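Long-range contacts in extracellular solute-binding protein family 1 (PDB 5CI5), which probably serves as the sugar-capturing component of an ABC transporter, holding alpha-D-tagatopyranose in the cleft between its two lobes: residues L140-K145 with G281-A286; N108-A113 with P340-V345; Y212-F217 with N407-L412; K23-W28 with Y51-E56; L232-N237 with Q388-G393. All coordinates share one frame; numbering follows the deposited sequence.

Contact 1: residues L140-K145 with G281-A286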
# COMPACT_ATOMS: atom_id res chain seq x y z
N LEU A 140 -1.70 -8.85 -2.08
CA LEU A 140 -1.76 -10.22 -2.60
C LEU A 140 -0.39 -10.84 -2.63
O LEU A 140 0.62 -10.17 -2.39
CB LEU A 140 -2.35 -10.23 -4.02
CG LEU A 140 -3.74 -9.61 -4.20
CD1 LEU A 140 -3.96 -9.26 -5.65
CD2 LEU A 140 -4.79 -10.57 -3.71
N LEU A 141 -0.35 -12.14 -2.93
CA LEU A 141 0.90 -12.77 -3.30
C LEU A 141 1.24 -12.36 -4.73
O LEU A 141 0.45 -12.59 -5.65
CB LEU A 141 0.80 -14.28 -3.19
CG LEU A 141 2.06 -15.06 -3.48
CD1 LEU A 141 3.05 -14.91 -2.33
CD2 LEU A 141 1.76 -16.52 -3.76
N LEU A 142 2.41 -11.75 -4.88
CA LEU A 142 3.05 -11.49 -6.17
C LEU A 142 4.11 -12.55 -6.40
O LEU A 142 4.90 -12.80 -5.50
CB LEU A 142 3.69 -10.09 -6.15
CG LEU A 142 4.39 -9.60 -7.41
CD1 LEU A 142 3.40 -9.30 -8.54
CD2 LEU A 142 5.20 -8.33 -7.07
N TYR A 143 4.11 -13.21 -7.56
CA TYR A 143 5.06 -14.28 -7.75
C TYR A 143 5.52 -14.42 -9.19
O TYR A 143 4.85 -13.97 -10.12
CB TYR A 143 4.47 -15.60 -7.23
CG TYR A 143 3.28 -16.14 -8.01
CD1 TYR A 143 1.99 -15.69 -7.75
CD2 TYR A 143 3.45 -17.13 -8.98
CE1 TYR A 143 0.91 -16.18 -8.44
CE2 TYR A 143 2.36 -17.63 -9.69
CZ TYR A 143 1.10 -17.16 -9.41
OH TYR A 143 0.02 -17.65 -10.10
N ASN A 144 6.67 -15.08 -9.33
CA ASN A 144 7.43 -15.18 -10.55
C ASN A 144 7.24 -16.58 -11.13
O ASN A 144 7.67 -17.56 -10.53
CB ASN A 144 8.91 -14.89 -10.23
CG ASN A 144 9.82 -14.92 -11.46
OD1 ASN A 144 9.73 -15.82 -12.29
ND2 ASN A 144 10.69 -13.93 -11.57
N LYS A 145 6.62 -16.65 -12.30
CA LYS A 145 6.27 -17.93 -12.89
C LYS A 145 7.49 -18.74 -13.32
O LYS A 145 7.54 -19.97 -13.12
CB LYS A 145 5.37 -17.70 -14.10
CG LYS A 145 3.93 -17.31 -13.74
CD LYS A 145 3.14 -17.10 -15.03
CE LYS A 145 1.67 -17.43 -14.87
NZ LYS A 145 1.04 -17.51 -16.22
N GLY A 281 3.98 -11.07 -18.60
CA GLY A 281 3.42 -12.39 -18.79
C GLY A 281 4.09 -13.50 -18.00
O GLY A 281 3.66 -14.64 -18.06
N LYS A 282 5.14 -13.17 -17.25
CA LYS A 282 5.90 -14.18 -16.55
C LYS A 282 5.82 -14.01 -15.03
O LYS A 282 6.62 -14.56 -14.29
CB LYS A 282 7.35 -14.13 -17.02
CG LYS A 282 7.49 -14.28 -18.54
CD LYS A 282 8.96 -14.29 -18.95
CE LYS A 282 9.12 -14.49 -20.45
NZ LYS A 282 8.37 -13.47 -21.26
N TYR A 283 4.82 -13.26 -14.59
CA TYR A 283 4.55 -13.06 -13.17
C TYR A 283 3.05 -12.99 -13.00
O TYR A 283 2.31 -12.70 -13.95
CB TYR A 283 5.22 -11.78 -12.65
CG TYR A 283 4.53 -10.51 -13.08
CD1 TYR A 283 4.90 -9.86 -14.27
CD2 TYR A 283 3.49 -9.95 -12.32
CE1 TYR A 283 4.27 -8.73 -14.67
CE2 TYR A 283 2.86 -8.81 -12.72
CZ TYR A 283 3.26 -8.19 -13.90
OH TYR A 283 2.63 -7.04 -14.32
N SER A 284 2.56 -13.27 -11.78
CA SER A 284 1.15 -13.12 -11.51
C SER A 284 0.87 -12.77 -10.06
O SER A 284 1.81 -12.49 -9.29
CB SER A 284 0.39 -14.38 -11.87
OG SER A 284 -0.98 -14.05 -12.02
N VAL A 285 -0.41 -12.77 -9.71
CA VAL A 285 -0.83 -12.55 -8.34
C VAL A 285 -1.84 -13.61 -7.96
O VAL A 285 -2.45 -14.23 -8.81
CB VAL A 285 -1.46 -11.15 -8.15
CG1 VAL A 285 -0.43 -10.07 -8.38
CG2 VAL A 285 -2.64 -10.97 -9.11
N ALA A 286 -1.99 -13.81 -6.66
CA ALA A 286 -2.97 -14.74 -6.12
C ALA A 286 -3.32 -14.28 -4.73
O ALA A 286 -2.55 -13.55 -4.09
CB ALA A 286 -2.43 -16.15 -6.07
O HOH W 1 -2.64 -16.84 -9.71
O HOH W 2 9.20 -14.99 -14.71
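The ring of Tyr143 leans over the backbone of strand 283-286, bringing CE1 to 3.8 Å from the carbonyl carbon of Val285, met at the ring edge, while OH comes near Ser284 CB. The ring can fold back this way because CG is set between the backbone N and the carbonyl carbon (chi1 67°). A water lying in the ring plane then joins Tyr143 OH to Val285 O, 2.8 Å from each, and the hydroxyl has a second partner in Pro155 O. With a leucine here, that water and Pro155 O would probably lose their hydroxyl partner, and Ala286 CB some of its cover.

Strand 140-144 is the middle of a three-stranded antiparallel sheet, between 283-286 and 261-264. Tyr143-Ser284 and Leu141-Ala286 are hydrogen-bonded pairs, Leu142-Val285 and Asn144-Tyr283 non-hydrogen-bonded ones. On the face of the latter, Leu142 CD1 touches both Tyr283 CD2, at 3.8 Å, and Val285 CG1, at 3.9 Å, and helix 268-275 packs over them. Lys145 N reaches Lys282 O at 2.9 Å, from above the carbonyl plane, just past Asn144, whose OD1 caps Met147 N of helix 145-150 and whose ND2 bonds Asn257 OD1. The chemistry is thus divided: main-chain polar groups are matched strand to strand, hydrocarbon is left for the faces, and a water carries the Tyr143 hydroxyl over to Val285 O.

Contact 2: residues N108-A113 with P340-V345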
# COMPACT_ATOMS: atom_id res chain seq x y z
N ASN A 108 -20.78 18.13 -5.14
CA ASN A 108 -21.08 18.71 -6.45
C ASN A 108 -20.34 18.03 -7.60
O ASN A 108 -20.47 18.44 -8.74
CB ASN A 108 -20.74 20.20 -6.46
CG ASN A 108 -21.71 21.03 -5.63
OD1 ASN A 108 -22.92 20.78 -5.63
ND2 ASN A 108 -21.19 22.00 -4.90
N TRP A 109 -19.53 17.02 -7.29
CA TRP A 109 -18.70 16.40 -8.33
C TRP A 109 -19.37 15.17 -8.95
O TRP A 109 -19.80 14.27 -8.22
CB TRP A 109 -17.35 15.99 -7.72
CG TRP A 109 -16.40 15.40 -8.73
CD1 TRP A 109 -16.10 15.90 -9.97
CD2 TRP A 109 -15.61 14.21 -8.58
NE1 TRP A 109 -15.18 15.10 -10.60
CE2 TRP A 109 -14.86 14.06 -9.77
CE3 TRP A 109 -15.47 13.26 -7.57
CZ2 TRP A 109 -13.98 12.99 -9.96
CZ3 TRP A 109 -14.60 12.21 -7.76
CH2 TRP A 109 -13.87 12.08 -8.95
N GLU A 110 -19.41 15.13 -10.29
CA GLU A 110 -19.97 13.99 -11.06
C GLU A 110 -19.42 12.67 -10.61
O GLU A 110 -20.13 11.67 -10.53
CB GLU A 110 -19.67 14.13 -12.58
CG GLU A 110 -18.15 14.20 -12.96
CD GLU A 110 -17.44 12.83 -13.16
OE1 GLU A 110 -18.10 11.78 -13.34
OE2 GLU A 110 -16.18 12.81 -13.16
N GLY A 111 -18.12 12.67 -10.30
CA GLY A 111 -17.37 11.46 -10.07
C GLY A 111 -17.58 10.77 -8.73
O GLY A 111 -17.19 9.62 -8.56
N THR A 112 -18.19 11.47 -7.78
CA THR A 112 -18.19 10.99 -6.40
C THR A 112 -18.81 9.60 -6.26
O THR A 112 -18.27 8.74 -5.56
CB THR A 112 -18.90 12.01 -5.50
OG1 THR A 112 -18.17 13.25 -5.58
CG2 THR A 112 -18.99 11.55 -4.05
N ALA A 113 -19.94 9.39 -6.93
CA ALA A 113 -20.67 8.12 -6.87
C ALA A 113 -19.94 6.97 -7.56
O ALA A 113 -20.33 5.81 -7.41
CB ALA A 113 -22.05 8.29 -7.48
N PRO A 340 -7.72 1.91 -10.50
CA PRO A 340 -8.46 3.17 -10.40
C PRO A 340 -9.40 3.14 -9.21
O PRO A 340 -9.99 2.10 -8.92
CB PRO A 340 -9.28 3.22 -11.71
CG PRO A 340 -8.64 2.19 -12.66
CD PRO A 340 -7.93 1.21 -11.78
N THR A 341 -9.54 4.27 -8.53
CA THR A 341 -10.59 4.43 -7.52
C THR A 341 -11.98 4.59 -8.16
O THR A 341 -12.96 4.45 -7.46
CB THR A 341 -10.33 5.64 -6.63
OG1 THR A 341 -10.25 6.83 -7.43
CG2 THR A 341 -9.04 5.43 -5.86
N ARG A 342 -12.04 4.86 -9.47
CA ARG A 342 -13.32 4.95 -10.19
C ARG A 342 -13.80 3.59 -10.70
O ARG A 342 -13.09 2.91 -11.44
CB ARG A 342 -13.21 5.88 -11.39
CG ARG A 342 -12.91 7.36 -11.11
CD ARG A 342 -12.84 8.13 -12.42
NE ARG A 342 -14.18 8.22 -13.00
CZ ARG A 342 -14.96 9.29 -13.02
NH1 ARG A 342 -14.56 10.46 -12.52
NH2 ARG A 342 -16.17 9.19 -13.55
N MSE A 343 -15.03 3.25 -10.34
CA MSE A 343 -15.67 2.00 -10.76
C MSE A 343 -15.84 1.95 -12.27
O MSE A 343 -15.52 0.94 -12.90
CB MSE A 343 -17.02 1.83 -10.08
CG MSE A 343 -16.90 1.54 -8.62
SE MSE A 343 -18.58 1.01 -7.82
CE MSE A 343 -19.41 2.74 -7.81
N ASP A 344 -16.31 3.05 -12.87
CA ASP A 344 -16.56 3.03 -14.31
C ASP A 344 -15.27 2.76 -15.10
O ASP A 344 -15.31 1.98 -16.04
CB ASP A 344 -17.25 4.31 -14.80
CG ASP A 344 -16.58 5.62 -14.36
OD1 ASP A 344 -15.46 5.61 -13.78
OD2 ASP A 344 -17.20 6.68 -14.63
N VAL A 345 -14.12 3.30 -14.69
CA VAL A 345 -12.87 2.98 -15.38
C VAL A 345 -12.47 1.51 -15.19
O VAL A 345 -12.00 0.85 -16.14
CB VAL A 345 -11.73 3.90 -14.90
CG1 VAL A 345 -10.43 3.53 -15.53
CG2 VAL A 345 -12.06 5.34 -15.22
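Arg342 is the first residue of 340-345 to reach across, and its guanidinium is the hub of the contact. A bend at chi3 (70°) brings the group up to Glu110, which it grips end-on: NH1 donates to Glu110 OE2 at 2.9 Å and NH2 to Glu110 OE1 at 3.2 Å. Carboxylate and guanidinium are nearly coplanar, 22° apart, and both oxygens are approached on their syn sides, OE2 somewhat out of the carboxylate plane. NH1 also comes within 3.6 Å of Trp109 CZ2, with the indole standing almost perpendicular to the guanidinium; Gly111 N sits over the centre of one indole face. Next comes Met343, a selenomethionine, whose CE rests 3.2 Å from Ala113 O.

Asp344 follows and completes the network from within its own segment. It takes Arg342 NE on OD1 at 3.0 Å and NH2 on OD2 at 2.9 Å, a side-on grip in which each oxygen uses its syn lone pair. Since NH1 has another acceptor in Thr323 O, all five N-H groups of the guanidinium are engaged, which should fix its rotation. The two acids, 5.3 Å apart between Glu110 OE1 and Asp344 OD2, would probably repel each other without the cation between them. What results is an acid-arginine-acid salt-bridge network, tying the loop after helix 103-108 to the start of helix 343-348, where Arg342 is the N-cap.

Contact 3: residues Y212-F217 with N407-L412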
# COMPACT_ATOMS: atom_id res chain seq x y z
N TYR A 212 -11.72 0.36 18.13
CA TYR A 212 -10.41 1.03 18.12
C TYR A 212 -9.84 1.43 19.47
O TYR A 212 -8.89 2.20 19.52
CB TYR A 212 -10.44 2.30 17.30
CG TYR A 212 -11.11 2.17 15.99
CD1 TYR A 212 -10.75 1.17 15.09
CD2 TYR A 212 -12.11 3.07 15.62
CE1 TYR A 212 -11.37 1.06 13.88
CE2 TYR A 212 -12.73 2.95 14.40
CZ TYR A 212 -12.35 1.95 13.54
OH TYR A 212 -12.98 1.84 12.32
N SER A 213 -10.42 0.96 20.56
CA SER A 213 -10.01 1.43 21.87
C SER A 213 -8.75 0.76 22.42
O SER A 213 -8.08 1.31 23.30
CB SER A 213 -11.16 1.25 22.87
OG SER A 213 -11.43 -0.11 23.14
N LYS A 214 -8.42 -0.41 21.86
CA LYS A 214 -7.51 -1.34 22.48
C LYS A 214 -6.78 -2.16 21.41
O LYS A 214 -7.36 -2.47 20.37
CB LYS A 214 -8.31 -2.26 23.43
CG LYS A 214 -7.55 -3.36 24.14
CD LYS A 214 -8.47 -4.12 25.11
CE LYS A 214 -7.90 -5.47 25.52
NZ LYS A 214 -7.74 -6.41 24.36
N ALA A 215 -5.53 -2.52 21.68
CA ALA A 215 -4.84 -3.50 20.85
C ALA A 215 -5.50 -4.86 20.95
O ALA A 215 -5.98 -5.27 22.02
CB ALA A 215 -3.38 -3.60 21.25
N ALA A 216 -5.52 -5.57 19.84
CA ALA A 216 -6.13 -6.90 19.79
C ALA A 216 -5.12 -7.95 19.32
O ALA A 216 -5.39 -9.14 19.39
CB ALA A 216 -7.34 -6.89 18.88
N PHE A 217 -3.96 -7.52 18.83
CA PHE A 217 -3.01 -8.47 18.22
C PHE A 217 -2.19 -9.27 19.22
O PHE A 217 -1.54 -10.23 18.81
CB PHE A 217 -2.05 -7.76 17.24
CG PHE A 217 -1.19 -6.67 17.88
CD1 PHE A 217 0.04 -6.97 18.42
CD2 PHE A 217 -1.60 -5.34 17.89
CE1 PHE A 217 0.83 -5.97 18.97
CE2 PHE A 217 -0.81 -4.36 18.45
CZ PHE A 217 0.40 -4.68 18.99
N ASN A 407 2.34 -0.59 24.37
CA ASN A 407 2.60 0.74 23.84
C ASN A 407 1.43 1.24 23.01
O ASN A 407 1.09 2.43 23.03
CB ASN A 407 3.88 0.75 23.02
CG ASN A 407 5.11 0.62 23.87
OD1 ASN A 407 5.07 0.80 25.10
ND2 ASN A 407 6.24 0.30 23.24
N VAL A 408 0.82 0.35 22.24
CA VAL A 408 -0.35 0.73 21.46
C VAL A 408 -1.50 1.16 22.40
O VAL A 408 -2.20 2.14 22.13
CB VAL A 408 -0.79 -0.42 20.54
CG1 VAL A 408 -2.20 -0.19 19.99
CG2 VAL A 408 0.21 -0.57 19.40
N ASN A 409 -1.68 0.44 23.50
CA ASN A 409 -2.76 0.82 24.41
C ASN A 409 -2.51 2.17 25.06
O ASN A 409 -3.46 2.92 25.31
CB ASN A 409 -2.97 -0.27 25.47
CG ASN A 409 -3.66 -1.49 24.91
OD1 ASN A 409 -4.31 -1.43 23.87
ND2 ASN A 409 -3.54 -2.60 25.62
N LYS A 410 -1.25 2.50 25.33
CA LYS A 410 -0.91 3.80 25.88
C LYS A 410 -1.16 4.91 24.84
O LYS A 410 -1.68 5.98 25.16
CB LYS A 410 0.54 3.82 26.36
CG LYS A 410 0.75 2.99 27.65
CD LYS A 410 2.24 2.75 28.01
CE LYS A 410 2.40 1.74 29.18
NZ LYS A 410 1.81 2.22 30.48
N ILE A 411 -0.80 4.62 23.60
CA ILE A 411 -1.05 5.55 22.51
C ILE A 411 -2.54 5.84 22.39
O ILE A 411 -2.94 6.99 22.20
CB ILE A 411 -0.51 4.97 21.18
CG1 ILE A 411 1.02 5.03 21.15
CG2 ILE A 411 -1.11 5.70 19.97
CD1 ILE A 411 1.68 4.12 20.10
N LEU A 412 -3.37 4.80 22.53
CA LEU A 412 -4.80 4.95 22.33
C LEU A 412 -5.46 5.63 23.53
O LEU A 412 -6.54 6.20 23.40
CB LEU A 412 -5.45 3.59 22.09
CG LEU A 412 -5.09 3.03 20.70
CD1 LEU A 412 -5.47 1.56 20.64
CD2 LEU A 412 -5.76 3.79 19.58
O HOH W 3 -4.61 -5.11 24.46
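Two donors hold the carbonyl oxygen of Ala215: Lys214 NZ, folded back from the neighbouring residue to 3.1 Å, and a water at 2.8 Å. That water in turn accepts from Asn409 ND2, so the helix 397-413 reaches the loop carbonyl through it. The other half of the same amide works directly. Ala215 N donates to Asn409 OD1 over 2.7 Å in an almost straight bond (177° at the hydrogen) that lies in the carbonyl plane of the amide. With its oxygen and nitrogen both engaged, the Asn409 side chain spans the N-H and, via water, the C=O of one residue, which fixes its rotation. Lys214 runs alongside it, pointing the same way. A leucine in place of Asn409 would probably leave Ala215 N without its acceptor and the bridging water without its link to the helix.

Apolar contacts flank the amide. Val408 CG1 meets Ala215 CB at 3.8 Å, and CG2 comes to the edge of the Phe217 ring, 4.0 Å from CE2. Phe217 itself reaches in between helices 190-202, 376-391 and 397-413. One turn beyond Val408, Leu412 packs against the loop backbone, its CD2 at 3.5 Å from Tyr212 O and its CB near Ser213 O. A loop without regular secondary structure can thus be held to a helix by satisfying a single residue's backbone N-H and C=O and packing hydrocarbon around them.

Contact 4: residues K23-W28 with Y51-E56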
# COMPACT_ATOMS: atom_id res chain seq x y z
N LYS A 23 1.59 32.34 -5.69
CA LYS A 23 2.23 31.03 -5.55
C LYS A 23 1.73 30.13 -6.67
O LYS A 23 0.52 30.01 -6.88
CB LYS A 23 1.93 30.41 -4.18
CG LYS A 23 2.52 29.01 -3.96
CD LYS A 23 1.95 28.36 -2.71
CE LYS A 23 2.39 26.90 -2.57
NZ LYS A 23 1.64 26.22 -1.46
N THR A 24 2.65 29.51 -7.40
CA THR A 24 2.29 28.58 -8.46
C THR A 24 1.58 27.39 -7.84
O THR A 24 2.00 26.93 -6.77
CB THR A 24 3.52 28.08 -9.24
OG1 THR A 24 4.24 29.20 -9.77
CG2 THR A 24 3.10 27.16 -10.37
N LEU A 25 0.54 26.87 -8.49
CA LEU A 25 -0.11 25.65 -7.98
C LEU A 25 0.93 24.55 -7.84
O LEU A 25 1.64 24.22 -8.79
CB LEU A 25 -1.25 25.21 -8.89
CG LEU A 25 -2.16 24.11 -8.37
CD1 LEU A 25 -2.92 24.56 -7.12
CD2 LEU A 25 -3.14 23.68 -9.45
N THR A 26 1.03 23.98 -6.64
CA THR A 26 2.06 22.98 -6.37
C THR A 26 1.40 21.66 -6.01
O THR A 26 0.55 21.63 -5.09
CB THR A 26 2.98 23.43 -5.21
OG1 THR A 26 3.60 24.67 -5.56
CG2 THR A 26 4.06 22.41 -4.90
N ILE A 27 1.80 20.57 -6.68
CA ILE A 27 1.37 19.22 -6.33
C ILE A 27 2.55 18.38 -5.86
O ILE A 27 3.60 18.38 -6.47
CB ILE A 27 0.63 18.52 -7.51
CG1 ILE A 27 0.09 17.14 -7.08
CG2 ILE A 27 1.50 18.38 -8.76
CD1 ILE A 27 -0.80 16.45 -8.12
N TRP A 28 2.35 17.66 -4.75
CA TRP A 28 3.31 16.69 -4.27
C TRP A 28 2.79 15.30 -4.52
O TRP A 28 1.71 14.95 -4.01
CB TRP A 28 3.58 16.87 -2.79
CG TRP A 28 4.42 18.05 -2.49
CD1 TRP A 28 4.80 19.04 -3.37
CD2 TRP A 28 5.02 18.37 -1.23
NE1 TRP A 28 5.61 19.96 -2.72
CE2 TRP A 28 5.76 19.57 -1.41
CE3 TRP A 28 5.02 17.77 0.03
CZ2 TRP A 28 6.47 20.17 -0.38
CZ3 TRP A 28 5.74 18.37 1.05
CH2 TRP A 28 6.45 19.54 0.85
N TYR A 51 -6.22 24.22 -18.70
CA TYR A 51 -6.67 25.16 -17.67
C TYR A 51 -5.88 26.46 -17.57
O TYR A 51 -6.29 27.39 -16.88
CB TYR A 51 -6.67 24.46 -16.33
CG TYR A 51 -7.85 23.53 -16.19
CD1 TYR A 51 -9.11 24.04 -15.89
CD2 TYR A 51 -7.71 22.18 -16.40
CE1 TYR A 51 -10.19 23.21 -15.78
CE2 TYR A 51 -8.80 21.33 -16.28
CZ TYR A 51 -10.04 21.85 -15.97
OH TYR A 51 -11.15 21.04 -15.86
N GLY A 52 -4.74 26.51 -18.25
CA GLY A 52 -3.92 27.70 -18.26
C GLY A 52 -3.36 27.99 -16.89
O GLY A 52 -3.15 29.14 -16.51
N ILE A 53 -3.12 26.92 -16.14
CA ILE A 53 -2.59 27.00 -14.79
C ILE A 53 -1.23 26.31 -14.78
O ILE A 53 -1.14 25.15 -15.17
CB ILE A 53 -3.53 26.33 -13.78
CG1 ILE A 53 -4.85 27.09 -13.71
CG2 ILE A 53 -2.89 26.24 -12.39
CD1 ILE A 53 -5.95 26.36 -12.99
N SER A 54 -0.19 27.02 -14.35
CA SER A 54 1.14 26.43 -14.25
C SER A 54 1.23 25.55 -13.00
O SER A 54 0.73 25.92 -11.93
CB SER A 54 2.20 27.54 -14.21
OG SER A 54 3.51 27.02 -14.11
N VAL A 55 1.84 24.38 -13.13
CA VAL A 55 1.98 23.47 -11.99
C VAL A 55 3.41 23.14 -11.65
O VAL A 55 4.19 22.70 -12.50
CB VAL A 55 1.23 22.15 -12.23
CG1 VAL A 55 1.33 21.25 -11.01
CG2 VAL A 55 -0.22 22.43 -12.55
N GLU A 56 3.74 23.33 -10.39
CA GLU A 56 5.02 22.91 -9.86
C GLU A 56 4.82 21.52 -9.29
O GLU A 56 3.94 21.31 -8.46
CB GLU A 56 5.52 23.87 -8.78
CG GLU A 56 5.92 25.27 -9.27
CD GLU A 56 7.41 25.41 -9.58
OE1 GLU A 56 8.17 24.42 -9.42
OE2 GLU A 56 7.82 26.52 -9.97
O HOH W 4 -0.23 28.29 -10.64
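The flat groups that meet between Leu25 and Glu56 are peptide units rather than rings, joined through their N-H and C=O groups. Glu56 N donates to Leu25 O at 2.8 Å, and Glu56 O receives Ile27 N at 2.9 Å, nearly in line with its C=O (174°). One residue of strand 55-60 is therefore bonded to the residues before and after Thr26, the pattern of a parallel pair. Further back the chains diverge, and a water takes over: it accepts from Leu25 N at 2.7 Å and donates to Ser54 O.

Side chains cover both faces of this small patch. On one, with Thr24 OG1 beside the backbone N (chi1 -57°), the methyl CG2 is the branch that meets Glu56 CG, 3.6 Å away, the two side chains crossing at about a right angle. Thr26 OG1 stands beside Glu56 CB on this face while donating to Thr24 O within its own segment. On the other, Ile27 CG2 meets Val55 CG1 at 3.7 Å, and Leu25 CD2 touches Ile53 CG2 at 3.9 Å.

This second, apolar face is covered by helices: Val55 and Ile53 touch helix 37-51, and Leu25 and Ile27 touch helix 312-322. Strands 25-30 and 55-60, with helix 37-51 between them, form a beta-alpha-beta unit, and strand 81-85 pairs in parallel along the other side of 25-30, where Thr26 N bonds to Asp80.

Contact 5: residues L232-N237 with Q388-G393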
# COMPACT_ATOMS: atom_id res chain seq x y z
N LEU A 232 10.15 -17.23 8.67
CA LEU A 232 10.45 -17.32 7.25
C LEU A 232 11.80 -16.68 6.97
O LEU A 232 12.58 -17.17 6.15
CB LEU A 232 9.35 -16.65 6.42
CG LEU A 232 8.09 -17.49 6.31
CD1 LEU A 232 6.93 -16.62 5.85
CD2 LEU A 232 8.24 -18.68 5.38
N ALA A 233 12.08 -15.59 7.66
CA ALA A 233 13.37 -14.93 7.53
C ALA A 233 14.48 -15.55 8.41
O ALA A 233 15.59 -15.70 7.93
CB ALA A 233 13.21 -13.46 7.84
N LYS A 234 14.19 -15.92 9.66
CA LYS A 234 15.23 -16.31 10.64
C LYS A 234 15.60 -17.79 10.73
O LYS A 234 16.75 -18.14 10.96
CB LYS A 234 14.81 -15.92 12.06
CG LYS A 234 14.68 -14.46 12.35
CD LYS A 234 14.18 -14.30 13.82
CE LYS A 234 15.27 -14.57 14.85
NZ LYS A 234 14.83 -14.25 16.25
N LYS A 235 14.59 -18.64 10.66
CA LYS A 235 14.78 -20.09 10.80
C LYS A 235 14.84 -20.76 9.44
O LYS A 235 15.78 -21.51 9.11
CB LYS A 235 13.64 -20.72 11.62
CG LYS A 235 13.58 -20.32 13.08
CD LYS A 235 12.62 -21.26 13.82
CE LYS A 235 12.57 -20.97 15.30
NZ LYS A 235 12.31 -19.53 15.59
N TYR A 236 13.80 -20.52 8.65
CA TYR A 236 13.65 -21.17 7.36
C TYR A 236 14.57 -20.55 6.33
O TYR A 236 14.91 -21.18 5.34
CB TYR A 236 12.18 -21.10 6.90
CG TYR A 236 11.21 -21.77 7.84
CD1 TYR A 236 11.29 -23.14 8.11
CD2 TYR A 236 10.18 -21.05 8.45
CE1 TYR A 236 10.39 -23.76 8.96
CE2 TYR A 236 9.28 -21.66 9.30
CZ TYR A 236 9.38 -23.01 9.56
OH TYR A 236 8.48 -23.60 10.42
N ASN A 237 14.96 -19.29 6.57
CA ASN A 237 15.92 -18.60 5.70
C ASN A 237 15.52 -18.64 4.23
O ASN A 237 16.31 -19.07 3.38
CB ASN A 237 17.31 -19.22 5.86
CG ASN A 237 18.39 -18.38 5.23
OD1 ASN A 237 18.28 -17.15 5.14
ND2 ASN A 237 19.45 -19.04 4.80
N GLN A 388 11.12 -5.92 13.95
CA GLN A 388 12.56 -5.76 13.86
C GLN A 388 13.29 -6.36 15.04
O GLN A 388 14.33 -7.00 14.86
CB GLN A 388 12.98 -4.29 13.76
CG GLN A 388 12.83 -3.67 12.45
CD GLN A 388 14.02 -2.77 12.09
OE1 GLN A 388 14.64 -2.12 12.96
NE2 GLN A 388 14.36 -2.76 10.82
N ARG A 389 12.75 -6.19 16.24
CA ARG A 389 13.44 -6.62 17.45
C ARG A 389 13.50 -8.14 17.48
O ARG A 389 14.45 -8.72 17.97
CB ARG A 389 12.75 -6.05 18.70
CG ARG A 389 12.93 -4.53 18.85
CD ARG A 389 13.92 -4.16 19.95
NE ARG A 389 13.25 -3.77 21.18
CZ ARG A 389 13.83 -3.78 22.38
NH1 ARG A 389 15.09 -4.18 22.52
NH2 ARG A 389 13.14 -3.41 23.44
N VAL A 390 12.48 -8.79 16.92
CA VAL A 390 12.53 -10.24 16.79
C VAL A 390 13.58 -10.65 15.76
O VAL A 390 14.40 -11.54 16.02
CB VAL A 390 11.14 -10.81 16.41
CG1 VAL A 390 11.26 -12.30 16.08
CG2 VAL A 390 10.18 -10.57 17.54
N LEU A 391 13.58 -9.99 14.60
CA LEU A 391 14.52 -10.33 13.53
C LEU A 391 15.96 -10.15 14.00
O LEU A 391 16.84 -10.91 13.62
CB LEU A 391 14.26 -9.46 12.30
CG LEU A 391 12.95 -9.74 11.57
CD1 LEU A 391 12.74 -8.71 10.46
CD2 LEU A 391 12.95 -11.13 10.99
N LEU A 392 16.18 -9.14 14.84
CA LEU A 392 17.51 -8.80 15.34
C LEU A 392 17.93 -9.69 16.50
O LEU A 392 19.10 -9.65 16.91
CB LEU A 392 17.57 -7.34 15.78
CG LEU A 392 17.46 -6.26 14.71
CD1 LEU A 392 17.11 -4.92 15.33
CD2 LEU A 392 18.77 -6.18 13.95
N GLY A 393 16.99 -10.47 17.02
CA GLY A 393 17.28 -11.39 18.11
C GLY A 393 17.35 -10.68 19.46
O GLY A 393 17.88 -11.24 20.44
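Lys234 and Leu391 cross obliquely, the lysine stretching over the end of helix 376-391 while the leucine reaches back beneath it. Leu391 CD2 is the shared point: it lies 3.9 Å from Ala233 CB and 4.0 Å from Lys234 CG. Beyond CG the lysine bends, and chi3 (75°) swings CE past the carbonyl of Val390 and sets NZ at 2.8 Å from Val390 O. The ammonium approaches tilted 33° from the plane of that carbonyl. Gly393 N bonds to the same oxygen from the opposite face, one of the two bonds of the Schellman motif in which Gly393 leaves the helix with positive phi.

Val390 O is thus gripped twice, once by its own chain and once by helix 220-234. Because backbone carbonyls at a helix C terminus carry partial negative charge, the lysine cation probably finds a favourable place there, while its aliphatic stem packs on Leu391 CD2, so one side chain makes both the polar and the apolar part of the contact.

How the contacts relate
From the N terminus, contact 4 closes first and locally, completing the beta-alpha-beta unit of strands 25-30 and 55-60 before any other contact opens. Contact 2 then ties the loop after helix 103-108 to helix 343-348, a long span that holds the whole of contact 1, the pairing of strands 140-144 and 283-286. Contacts 3 and 5 open inside both loops but close only in the C-terminal helices, so each crosses contacts 1 and 2; contact 5 lies within the span of contact 3. They fasten helices 397-413 and 376-391 to the loop before helix 220-234 and to the end of that helix. Contacts 2 and 4 have centres 23 Å apart.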